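Long-range contacts in cytochrome P450 (Bacillus megaterium, PDB 5L92), which binds corticosterone and oxidises steroids as a cytochrome P450, probably acting as a haem-dependent monooxygenase: residues Arg284-Val289 against Phe391-Lys396; Glu20-Pro25 against Pro386-Phe391; Ser27-Met32 against Val314-Ser319. One frame throughout, in Å; residues are numbered along the deposited sequence.

Overall arrangement
Followed from the N terminus, the chain first meets contact 2, where helix 19-22 and the residues after it close a loop of 360 residues against the loop between strands 377-378 and 399-401. Helix 26-33 comes next and pairs in contact 3 with the end of strand 312-315 and the start of helix 317-320; this loop nests inside that of contact 2. Contact 1 joins the segment leaving helix 275-285 to residues 391-396, and its loop crosses both others. Contacts 1 and 2 share Phe391, which lies against corticosterone, and meet again where Tyr393 OH probably hydrogen-bonds to Phe23 O. The N-terminal helices are thus tied to the sheet and to the surroundings of the haem.

Contact 1: Arg284-Val289 against Phe391-Lys396. With C0R (corticosterone), chain D.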
loop_
_atom_site.group_PDB
_atom_site.type_symbol
_atom_site.label_atom_id
_atom_site.label_comp_id
_atom_site.label_asym_id
_atom_site.label_seq_id
_atom_site.Cartn_x
_atom_site.Cartn_y
_atom_site.Cartn_z
ATOM N N ARG A 284 9.052 1.419 7.948
ATOM C CA ARG A 284 9.933 0.291 8.274
ATOM C C ARG A 284 9.282 -0.652 9.286
ATOM O O ARG A 284 9.309 -1.879 9.117
ATOM C CB ARG A 284 11.268 0.825 8.846
ATOM C CG ARG A 284 12.363 -0.244 8.929
ATOM C CD ARG A 284 13.519 0.045 9.945
ATOM N NE ARG A 284 13.096 0.266 11.340
ATOM C CZ ARG A 284 13.170 -0.635 12.320
ATOM N NH1 ARG A 284 13.634 -1.855 12.109
ATOM N NH2 ARG A 284 12.759 -0.321 13.530
ATOM N N TYR A 285 8.710 -0.084 10.355
ATOM C CA TYR A 285 8.317 -0.806 11.562
ATOM C C TYR A 285 6.930 -1.433 11.449
ATOM O O TYR A 285 6.714 -2.541 11.947
ATOM C CB TYR A 285 8.380 0.157 12.765
ATOM C CG TYR A 285 8.379 -0.508 14.123
ATOM C CD1 TYR A 285 9.532 -1.095 14.649
ATOM C CD2 TYR A 285 7.236 -0.537 14.879
ATOM C CE1 TYR A 285 9.507 -1.691 15.909
ATOM C CE2 TYR A 285 7.207 -1.097 16.114
ATOM C CZ TYR A 285 8.329 -1.681 16.632
ATOM O OH TYR A 285 8.240 -2.250 17.866
ATOM N N ARG A 286 5.996 -0.753 10.784
ATOM C CA ARG A 286 4.634 -1.229 10.604
ATOM C C ARG A 286 4.206 -0.985 9.154
ATOM O O ARG A 286 3.345 -0.171 8.832
ATOM C CB ARG A 286 3.699 -0.596 11.613
ATOM C CG ARG A 286 3.799 -1.327 12.981
ATOM C CD ARG A 286 2.612 -1.059 13.876
ATOM N NE ARG A 286 2.886 -1.455 15.237
ATOM C CZ ARG A 286 2.849 -2.701 15.689
ATOM N NH1 ARG A 286 2.550 -3.696 14.873
ATOM N NH2 ARG A 286 3.123 -2.956 16.965
ATOM N N SER A 287 4.888 -1.677 8.277
ATOM C CA SER A 287 4.797 -1.401 6.850
ATOM C C SER A 287 3.394 -1.702 6.323
ATOM O O SER A 287 2.891 -2.809 6.540
ATOM C CB SER A 287 5.834 -2.238 6.134
ATOM O OG SER A 287 7.043 -2.298 6.894
ATOM N N PRO A 288 2.757 -0.762 5.617
ATOM C CA PRO A 288 1.435 -1.017 4.989
ATOM C C PRO A 288 1.390 -2.229 4.071
ATOM O O PRO A 288 0.329 -2.849 3.919
ATOM C CB PRO A 288 1.195 0.287 4.206
ATOM C CG PRO A 288 1.966 1.312 5.012
ATOM C CD PRO A 288 3.221 0.608 5.337
ATOM N N VAL A 289 2.508 -2.574 3.441
ATOM C CA VAL A 289 2.634 -3.775 2.629
ATOM C C VAL A 289 3.745 -4.639 3.228
ATOM O O VAL A 289 4.908 -4.227 3.266
ATOM C CB VAL A 289 2.908 -3.446 1.162
ATOM C CG1 VAL A 289 3.007 -4.740 0.314
ATOM C CG2 VAL A 289 1.774 -2.535 0.568
ATOM N N PHE A 391 -2.311 -8.855 1.449
ATOM C CA PHE A 391 -1.781 -7.834 0.568
ATOM C C PHE A 391 -1.563 -6.496 1.289
ATOM O O PHE A 391 -0.680 -5.723 0.876
ATOM C CB PHE A 391 -2.720 -7.632 -0.629
ATOM C CG PHE A 391 -2.833 -8.816 -1.535
ATOM C CD1 PHE A 391 -1.741 -9.284 -2.249
ATOM C CD2 PHE A 391 -4.067 -9.432 -1.721
ATOM C CE1 PHE A 391 -1.879 -10.365 -3.132
ATOM C CE2 PHE A 391 -4.213 -10.508 -2.593
ATOM C CZ PHE A 391 -3.125 -10.975 -3.297
ATOM N N VAL A 392 -2.319 -6.210 2.362
ATOM C CA VAL A 392 -2.117 -4.978 3.121
ATOM C C VAL A 392 -2.083 -5.269 4.619
ATOM O O VAL A 392 -2.591 -6.278 5.101
ATOM C CB VAL A 392 -3.173 -3.893 2.796
ATOM C CG1 VAL A 392 -3.105 -3.549 1.335
ATOM C CG2 VAL A 392 -4.574 -4.337 3.192
ATOM N N TYR A 393 -1.474 -4.347 5.355
ATOM C CA TYR A 393 -1.201 -4.524 6.770
ATOM C C TYR A 393 -1.665 -3.256 7.492
ATOM O O TYR A 393 -1.140 -2.162 7.264
ATOM C CB TYR A 393 0.286 -4.810 6.984
ATOM C CG TYR A 393 0.684 -4.766 8.442
ATOM C CD1 TYR A 393 0.558 -5.884 9.247
ATOM C CD2 TYR A 393 1.175 -3.604 9.019
ATOM C CE1 TYR A 393 0.927 -5.854 10.612
ATOM C CE2 TYR A 393 1.553 -3.565 10.378
ATOM C CZ TYR A 393 1.424 -4.700 11.158
ATOM O OH TYR A 393 1.767 -4.642 12.498
ATOM N N GLY A 394 -2.698 -3.372 8.305
ATOM C CA GLY A 394 -3.231 -2.177 8.915
ATOM C C GLY A 394 -4.395 -2.524 9.797
ATOM O O GLY A 394 -4.706 -3.696 10.015
ATOM N N LEU A 395 -5.030 -1.482 10.305
ATOM C CA LEU A 395 -6.190 -1.624 11.165
ATOM C C LEU A 395 -7.452 -1.159 10.457
ATOM O O LEU A 395 -7.431 -0.220 9.676
ATOM C CB LEU A 395 -5.987 -0.827 12.439
ATOM C CG LEU A 395 -4.719 -1.212 13.183
ATOM C CD1 LEU A 395 -4.577 -0.294 14.380
ATOM C CD2 LEU A 395 -4.744 -2.690 13.633
ATOM N N LYS A 396 -8.565 -1.797 10.791
ATOM C CA LYS A 396 -9.854 -1.431 10.222
ATOM C C LYS A 396 -10.472 -0.216 10.902
ATOM O O LYS A 396 -11.291 0.482 10.286
ATOM C CB LYS A 396 -10.805 -2.613 10.334
ATOM C CG LYS A 396 -10.253 -3.910 9.642
ATOM C CD LYS A 396 -11.012 -5.160 10.041
ATOM C CE LYS A 396 -12.495 -5.024 9.795
ATOM N NZ LYS A 396 -12.798 -4.496 8.431
HETATM C C1 C0R D . 0.058 -2.818 -3.786
HETATM C C2 C0R D . 0.726 -1.486 -3.404
HETATM C C3 C0R D . 0.157 -0.194 -4.153
HETATM C C4 C0R D . -1.362 -0.277 -4.674
HETATM C C5 C0R D . -2.095 -1.617 -4.600
HETATM C C6 C0R D . -3.610 -1.695 -5.054
HETATM C C7 C0R D . -3.800 -2.965 -6.053
HETATM C C8 C0R D . -3.244 -4.243 -5.454
HETATM C C9 C0R D . -1.737 -4.120 -4.963
HETATM C C10 C0R D . -1.411 -2.898 -4.031
HETATM C C11 C0R D . -1.252 -5.556 -4.424
HETATM C C12 C0R D . -1.533 -6.737 -5.534
HETATM C C13 C0R D . -2.976 -6.846 -5.980
HETATM C C14 C0R D . -3.463 -5.364 -6.488
HETATM C C15 C0R D . -4.730 -5.563 -6.845
HETATM C C16 C0R D . -4.698 -7.009 -7.567
HETATM C C17 C0R D . -3.178 -7.603 -7.088
HETATM C C18 C0R D . -3.877 -7.356 -4.806
HETATM C C19 C0R D . -2.091 -3.028 -2.649
HETATM C C20 C0R D . -3.207 -9.146 -6.905
HETATM C C21 C0R D . -2.067 -10.047 -7.405
HETATM O O1 C0R D . 0.718 0.890 -4.278
HETATM O O2 C0R D . -1.868 -5.859 -3.286
HETATM O O3 C0R D . -4.169 -9.670 -6.355
HETATM O O4 C0R D . -2.321 -11.355 -6.901
#
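The phenol of Tyr393 reaches along the 284-289 segment to Arg286, whose NH1 donates to Tyr393 OH at 2.7 Å. The oxygen sits in the guanidinium plane and the two flat groups are nearly coplanar, though the N-H bends to 132° at the hydrogen. Tyr393 CG stands anti to the backbone N (chi1 170°), which carries the ring past Ser287 O, 3.1 Å from Tyr393 CD2. Tyrosine supplies both a flat ring beside Arg286 and Ser287 and a hydroxyl that also hydrogen-bonds to Phe23 O. Arginine suits its place because NH2 has two further partners, a salt bridge to Glu260 and a hydrogen bond to Asn24 OD1. Nearer the haem, Tyr393 N donates to Pro288 O at 2.7 Å.

Residues 284-289 leave the helix that carries the P450 ExxR motif, whose Glu281 and Arg284 form a salt bridge; 391-396 belong to the C-terminal loop that in P450s contributes to substrate recognition. Pro288 and Val289 touch haem, and Val289 CG1 packs 3.9 Å from Phe391 O. Phe391 CG lies anti to its carbonyl carbon (chi1 -65°), turning one ring face onto corticosterone, with the C18 methyl 3.6 Å above its centre.

Contact 2: Glu20-Pro25 against Pro386-Phe391; sequences EERFNP and PIESTF. With C0R (corticosterone), chain D.
Phe23 and Pro386 form the close-packed, apolar end of this contact: Phe23 CB lies 3.9 Å from Pro386 CG, and Pro386 CB approaches the ring obliquely, 4.1 Å from Phe23 CD1. With CG anti to the backbone N (chi1 -160°), the buried ring of Phe23 turns into the protein, where it stacks on Tyr393, meets Tyr256 edge-to-face and touches Leu395. A phenylalanine fits because it offers these neighbours a broad apolar surface, and the rigid proline ring packs beside Phe23 CB with no amide N-H to satisfy.

The 386-391 segment is one arm of the C-terminal hairpin-like loop, whose other arm is held by backbone bonds between Ile387 and Gly394 and between Lys385 and Lys396; in P450s the turn of this loop commonly reaches the substrate pocket. Here it carries Phe391 to the steroid, and Ser389 OG near the turn is hydrogen-bonded to Val169 O. Arg22 and Phe23 bring the N-terminal segment against this arm, and Asn24 ND2 folds back to donate to Glu20 O at 2.9 Å in the carbonyl plane.

On the partly exposed side it is the polar pairing that is loose. Arg22 bends at its third torsion (chi3 104°), bringing its guanidinium alongside the backbone: Ile387 O lies at its edge, 3.5 Å from Arg22 NH1, and Glu388 CG is 3.4 Å from Arg22 NH2. Glu388 centres an inverse gamma turn, and its extended side chain places the carboxylate over one guanidinium face. The resulting salt bridge is long, Arg22 NH2 to Glu388 OE2 3.9 Å, with the planes 68° apart and no N-H directed at the oxygen. Opposite charges suit this margin, where attraction needs no exact alignment.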
loop_
_atom_site.group_PDB
_atom_site.type_symbol
_atom_site.label_atom_id
_atom_site.label_comp_id
_atom_site.label_asym_id
_atom_site.label_seq_id
_atom_site.Cartn_x
_atom_site.Cartn_y
_atom_site.Cartn_z
ATOM N N GLU A 20 -3.969 -10.088 17.790
ATOM C CA GLU A 20 -2.722 -9.482 18.238
ATOM C C GLU A 20 -1.521 -10.170 17.607
ATOM O O GLU A 20 -0.529 -9.512 17.271
ATOM C CB GLU A 20 -2.618 -9.537 19.767
ATOM C CG GLU A 20 -3.732 -8.785 20.530
ATOM C CD GLU A 20 -5.148 -9.378 20.319
ATOM O OE1 GLU A 20 -5.329 -10.613 20.517
ATOM O OE2 GLU A 20 -6.067 -8.613 19.921
ATOM N N GLU A 21 -1.588 -11.490 17.423
ATOM C CA GLU A 21 -0.493 -12.178 16.744
ATOM C C GLU A 21 -0.468 -11.831 15.258
ATOM O O GLU A 21 0.596 -11.534 14.709
ATOM C CB GLU A 21 -0.588 -13.690 16.983
ATOM C CG GLU A 21 -0.092 -14.055 18.390
ATOM C CD GLU A 21 -0.530 -15.433 18.887
ATOM O OE1 GLU A 21 -1.431 -16.055 18.269
ATOM O OE2 GLU A 21 0.038 -15.887 19.914
ATOM N N ARG A 22 -1.633 -11.817 14.599
ATOM C CA ARG A 22 -1.707 -11.359 13.209
ATOM C C ARG A 22 -1.123 -9.959 13.017
ATOM O O ARG A 22 -0.476 -9.676 12.004
ATOM C CB ARG A 22 -3.161 -11.363 12.726
ATOM C CG ARG A 22 -3.814 -12.731 12.671
ATOM C CD ARG A 22 -5.328 -12.617 12.448
ATOM N NE ARG A 22 -5.712 -12.933 11.075
ATOM C CZ ARG A 22 -5.971 -12.046 10.115
ATOM N NH1 ARG A 22 -5.887 -10.715 10.348
ATOM N NH2 ARG A 22 -6.316 -12.510 8.898
ATOM N N PHE A 23 -1.380 -9.047 13.939
ATOM C CA PHE A 23 -0.832 -7.715 13.765
ATOM C C PHE A 23 0.609 -7.602 14.236
ATOM O O PHE A 23 1.214 -6.542 14.084
ATOM C CB PHE A 23 -1.691 -6.693 14.504
ATOM C CG PHE A 23 -1.505 -5.280 14.027
ATOM C CD1 PHE A 23 -1.725 -4.944 12.706
ATOM C CD2 PHE A 23 -1.155 -4.288 14.910
ATOM C CE1 PHE A 23 -1.567 -3.604 12.253
ATOM C CE2 PHE A 23 -1.003 -2.956 14.479
ATOM C CZ PHE A 23 -1.225 -2.624 13.140
ATOM N N ASN A 24 1.176 -8.657 14.801
ATOM C CA ASN A 24 2.564 -8.650 15.261
ATOM C C ASN A 24 3.230 -9.945 14.792
ATOM O O ASN A 24 3.506 -10.861 15.576
ATOM C CB ASN A 24 2.645 -8.442 16.776
ATOM C CG ASN A 24 2.108 -7.060 17.207
ATOM O OD1 ASN A 24 2.783 -6.042 17.062
ATOM N ND2 ASN A 24 0.880 -7.029 17.708
ATOM N N PRO A 25 3.502 -10.038 13.493
ATOM C CA PRO A 25 4.200 -11.200 12.935
ATOM C C PRO A 25 5.708 -11.187 13.145
ATOM O O PRO A 25 6.392 -12.103 12.669
ATOM C CB PRO A 25 3.865 -11.099 11.433
ATOM C CG PRO A 25 3.723 -9.596 11.195
ATOM C CD PRO A 25 3.103 -9.059 12.459
ATOM N N PRO A 386 -7.177 -5.833 13.175
ATOM C CA PRO A 386 -6.339 -5.875 11.973
ATOM C C PRO A 386 -7.138 -6.221 10.728
ATOM O O PRO A 386 -8.026 -7.066 10.753
ATOM C CB PRO A 386 -5.319 -6.972 12.278
ATOM C CG PRO A 386 -5.509 -7.321 13.721
ATOM C CD PRO A 386 -6.900 -6.967 14.068
ATOM N N ILE A 387 -6.776 -5.585 9.618
ATOM C CA ILE A 387 -7.383 -5.946 8.345
ATOM C C ILE A 387 -7.077 -7.412 8.032
ATOM O O ILE A 387 -5.956 -7.894 8.244
ATOM C CB ILE A 387 -6.870 -5.018 7.236
ATOM C CG1 ILE A 387 -7.288 -3.559 7.528
ATOM C CG2 ILE A 387 -7.431 -5.485 5.870
ATOM C CD1 ILE A 387 -6.357 -2.458 6.933
ATOM N N GLU A 388 -8.085 -8.124 7.533
ATOM C CA GLU A 388 -7.946 -9.529 7.154
ATOM C C GLU A 388 -7.419 -9.566 5.724
ATOM O O GLU A 388 -8.178 -9.626 4.752
ATOM C CB GLU A 388 -9.282 -10.255 7.318
ATOM C CG GLU A 388 -9.177 -11.763 7.277
ATOM C CD GLU A 388 -10.351 -12.449 7.964
ATOM O OE1 GLU A 388 -11.452 -12.494 7.361
ATOM O OE2 GLU A 388 -10.169 -12.934 9.111
ATOM N N SER A 389 -6.097 -9.541 5.591
ATOM C CA SER A 389 -5.491 -9.404 4.279
ATOM C C SER A 389 -4.042 -9.824 4.375
ATOM O O SER A 389 -3.401 -9.624 5.404
ATOM C CB SER A 389 -5.605 -7.940 3.781
ATOM O OG SER A 389 -4.863 -7.699 2.602
ATOM N N THR A 390 -3.535 -10.434 3.309
ATOM C CA THR A 390 -2.089 -10.585 3.183
ATOM C C THR A 390 -1.491 -9.541 2.254
ATOM O O THR A 390 -0.281 -9.345 2.272
ATOM C CB THR A 390 -1.684 -12.003 2.685
ATOM O OG1 THR A 390 -1.900 -12.126 1.285
ATOM C CG2 THR A 390 -2.446 -13.056 3.360
ATOM N N PHE A 391 -2.311 -8.855 1.449
ATOM C CA PHE A 391 -1.781 -7.834 0.568
ATOM C C PHE A 391 -1.563 -6.496 1.289
ATOM O O PHE A 391 -0.680 -5.723 0.876
ATOM C CB PHE A 391 -2.720 -7.632 -0.629
ATOM C CG PHE A 391 -2.833 -8.816 -1.535
ATOM C CD1 PHE A 391 -1.741 -9.284 -2.249
ATOM C CD2 PHE A 391 -4.067 -9.432 -1.721
ATOM C CE1 PHE A 391 -1.879 -10.365 -3.132
ATOM C CE2 PHE A 391 -4.213 -10.508 -2.593
ATOM C CZ PHE A 391 -3.125 -10.975 -3.297
HETATM C C1 C0R D . 0.058 -2.818 -3.786
HETATM C C2 C0R D . 0.726 -1.486 -3.404
HETATM C C3 C0R D . 0.157 -0.194 -4.153
HETATM C C4 C0R D . -1.362 -0.277 -4.674
HETATM C C5 C0R D . -2.095 -1.617 -4.600
HETATM C C6 C0R D . -3.610 -1.695 -5.054
HETATM C C7 C0R D . -3.800 -2.965 -6.053
HETATM C C8 C0R D . -3.244 -4.243 -5.454
HETATM C C9 C0R D . -1.737 -4.120 -4.963
HETATM C C10 C0R D . -1.411 -2.898 -4.031
HETATM C C11 C0R D . -1.252 -5.556 -4.424
HETATM C C12 C0R D . -1.533 -6.737 -5.534
HETATM C C13 C0R D . -2.976 -6.846 -5.980
HETATM C C14 C0R D . -3.463 -5.364 -6.488
HETATM C C15 C0R D . -4.730 -5.563 -6.845
HETATM C C16 C0R D . -4.698 -7.009 -7.567
HETATM C C17 C0R D . -3.178 -7.603 -7.088
HETATM C C18 C0R D . -3.877 -7.356 -4.806
HETATM C C19 C0R D . -2.091 -3.028 -2.649
HETATM C C20 C0R D . -3.207 -9.146 -6.905
HETATM C C21 C0R D . -2.067 -10.047 -7.405
HETATM O O1 C0R D . 0.718 0.890 -4.278
HETATM O O2 C0R D . -1.868 -5.859 -3.286
HETATM O O3 C0R D . -4.169 -9.670 -6.355
HETATM O O4 C0R D . -2.321 -11.355 -6.901
#

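Contact 3: Ser27-Met32 against Val314-Ser319; sequences SWYEEM and VPWMGS
Trp316 presents one indole face to Trp28 and the other to Val314. Trp28 CZ3 lies 4.0 Å above the first face, toward its rim, as the leading edge of an edge-to-face pair whose six-membered rings stand at 89° with centroids 5.5 Å apart. Val314 CG1 sits over the opposite face, likewise off centre. Trp28 in turn has one of its own faces covered by Met32 CG, from the next turn of the same helix. The third ring, Tyr29, meets Trp316 obliquely, at 51°, with Tyr29 OH 3.3 Å from Trp316 CE3. One face of the phenol receives the start of helix 317-320: Ser319 N lies over it, and Ser319 CB makes a CH-pi contact 4.0 Å from the ring centroid.

This aromatic cluster fastens the N-terminal helix 26-33, helix A of the P450 fold, to the five-stranded sheet at the point where strand 312-315 gives way to a short helix, the K' helix. Phe50 extends the cluster, stacking on Trp316 and meeting Trp28 edge-to-face. Tryptophan suits position 316 because its broad indole serves neighbours on both faces while NE1 reaches Asp48 OD1.

A first torsion of -64° sets the Tyr29 ring beside its backbone N, sending it across the start of helix 317-320, its outer end against Trp316 and its hydroxyl bonded to Gln290 OE1. An alanine at this position would remove the whole ring, and is likely to leave a gap beside Trp316 and Gly318 and deprive Gln290 of its hydroxyl partner. Glycine suits position 318 because a beta carbon would press against Tyr29 CE2, which already lies 3.6 Å from Gly318 C. Ser319 OG, 3.4 Å from Tyr29 CB, bonds to Phe50 O and Arg33 NH1.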
loop_
_atom_site.group_PDB
_atom_site.type_symbol
_atom_site.label_atom_id
_atom_site.label_comp_id
_atom_site.label_asym_id
_atom_site.label_seq_id
_atom_site.Cartn_x
_atom_site.Cartn_y
_atom_site.Cartn_z
ATOM N N SER A 27 7.944 -11.694 15.590
ATOM C CA SER A 27 8.682 -12.784 16.235
ATOM C C SER A 27 8.877 -13.958 15.279
ATOM O O SER A 27 9.957 -14.561 15.232
ATOM C CB SER A 27 7.953 -13.239 17.503
ATOM O OG SER A 27 8.137 -12.292 18.524
ATOM N N TRP A 28 7.844 -14.277 14.506
ATOM C CA TRP A 28 7.947 -15.276 13.446
ATOM C C TRP A 28 9.016 -14.914 12.420
ATOM O O TRP A 28 9.862 -15.756 12.070
ATOM C CB TRP A 28 6.606 -15.429 12.750
ATOM C CG TRP A 28 6.614 -16.468 11.631
ATOM C CD1 TRP A 28 6.987 -17.791 11.738
ATOM C CD2 TRP A 28 6.264 -16.267 10.245
ATOM N NE1 TRP A 28 6.875 -18.418 10.509
ATOM C CE2 TRP A 28 6.433 -17.510 9.582
ATOM C CE3 TRP A 28 5.818 -15.166 9.501
ATOM C CZ2 TRP A 28 6.137 -17.683 8.231
ATOM C CZ3 TRP A 28 5.538 -15.339 8.159
ATOM C CH2 TRP A 28 5.712 -16.588 7.534
ATOM N N TYR A 29 8.949 -13.683 11.871
ATOM C CA TYR A 29 9.980 -13.209 10.949
ATOM C C TYR A 29 11.378 -13.411 11.533
ATOM O O TYR A 29 12.299 -13.860 10.841
ATOM C CB TYR A 29 9.795 -11.712 10.628
ATOM C CG TYR A 29 8.540 -11.244 9.902
ATOM C CD1 TYR A 29 7.747 -12.107 9.154
ATOM C CD2 TYR A 29 8.180 -9.899 9.947
ATOM C CE1 TYR A 29 6.601 -11.643 8.508
ATOM C CE2 TYR A 29 7.061 -9.438 9.323
ATOM C CZ TYR A 29 6.279 -10.305 8.581
ATOM O OH TYR A 29 5.169 -9.833 7.942
ATOM N N GLU A 30 11.570 -13.005 12.783
ATOM C CA GLU A 30 12.888 -13.098 13.409
ATOM C C GLU A 30 13.354 -14.547 13.501
ATOM O O GLU A 30 14.488 -14.869 13.124
ATOM C CB GLU A 30 12.849 -12.462 14.790
ATOM C CG GLU A 30 14.149 -12.574 15.594
ATOM C CD GLU A 30 14.023 -11.880 16.924
ATOM O OE1 GLU A 30 13.164 -12.303 17.731
ATOM O OE2 GLU A 30 14.748 -10.894 17.150
ATOM N N GLU A 31 12.495 -15.428 14.016
ATOM C CA GLU A 31 12.789 -16.857 14.035
ATOM C C GLU A 31 13.312 -17.329 12.682
ATOM O O GLU A 31 14.364 -17.972 12.603
ATOM C CB GLU A 31 11.532 -17.656 14.425
ATOM C CG GLU A 31 11.754 -19.173 14.616
ATOM C CD GLU A 31 12.749 -19.491 15.735
ATOM O OE1 GLU A 31 12.813 -18.728 16.727
ATOM O OE2 GLU A 31 13.480 -20.499 15.613
ATOM N N MET A 32 12.576 -17.026 11.605
ATOM C CA MET A 32 12.945 -17.525 10.274
ATOM C C MET A 32 14.231 -16.881 9.771
ATOM O O MET A 32 15.089 -17.561 9.203
ATOM C CB MET A 32 11.805 -17.262 9.277
ATOM C CG MET A 32 10.516 -18.000 9.560
ATOM S SD MET A 32 10.728 -19.770 9.800
ATOM C CE MET A 32 9.978 -20.066 11.411
ATOM N N VAL A 314 7.724 -15.350 -2.107
ATOM C CA VAL A 314 7.120 -14.284 -1.304
ATOM C C VAL A 314 8.239 -13.574 -0.552
ATOM O O VAL A 314 8.749 -14.039 0.454
ATOM C CB VAL A 314 6.064 -14.859 -0.329
ATOM C CG1 VAL A 314 5.440 -13.746 0.533
ATOM C CG2 VAL A 314 4.971 -15.582 -1.110
ATOM N N PRO A 315 8.727 -12.440 -1.091
ATOM C CA PRO A 315 9.668 -11.622 -0.320
ATOM C C PRO A 315 8.937 -10.795 0.731
ATOM O O PRO A 315 7.985 -10.072 0.435
ATOM C CB PRO A 315 10.332 -10.750 -1.390
ATOM C CG PRO A 315 9.313 -10.666 -2.496
ATOM C CD PRO A 315 8.663 -12.030 -2.505
ATOM N N TRP A 316 9.389 -10.922 1.970
ATOM C CA TRP A 316 8.754 -10.283 3.112
ATOM C C TRP A 316 9.498 -8.993 3.459
ATOM O O TRP A 316 10.399 -8.985 4.299
ATOM C CB TRP A 316 8.737 -11.237 4.294
ATOM C CG TRP A 316 7.769 -12.422 4.121
ATOM C CD1 TRP A 316 8.041 -13.628 3.554
ATOM C CD2 TRP A 316 6.399 -12.477 4.529
ATOM N NE1 TRP A 316 6.933 -14.441 3.595
ATOM C CE2 TRP A 316 5.906 -13.756 4.189
ATOM C CE3 TRP A 316 5.552 -11.584 5.183
ATOM C CZ2 TRP A 316 4.595 -14.156 4.466
ATOM C CZ3 TRP A 316 4.243 -11.963 5.443
ATOM C CH2 TRP A 316 3.771 -13.248 5.083
ATOM N N MET A 317 9.046 -7.871 2.904
ATOM C CA MET A 317 9.694 -6.615 3.271
ATOM C C MET A 317 9.562 -6.354 4.771
ATOM O O MET A 317 10.504 -5.858 5.395
ATOM C CB MET A 317 9.133 -5.449 2.471
ATOM C CG MET A 317 9.429 -5.583 0.973
ATOM S SD MET A 317 8.007 -6.286 0.131
ATOM C CE MET A 317 7.022 -4.807 0.138
ATOM N N GLY A 318 8.421 -6.729 5.373
ATOM C CA GLY A 318 8.260 -6.593 6.812
ATOM C C GLY A 318 9.347 -7.292 7.621
ATOM O O GLY A 318 9.804 -6.775 8.651
ATOM N N SER A 319 9.782 -8.464 7.167
ATOM C CA SER A 319 10.900 -9.164 7.784
ATOM C C SER A 319 12.241 -8.498 7.493
ATOM O O SER A 319 13.061 -8.307 8.401
ATOM C CB SER A 319 10.913 -10.610 7.297
ATOM O OG SER A 319 11.896 -11.360 7.984
#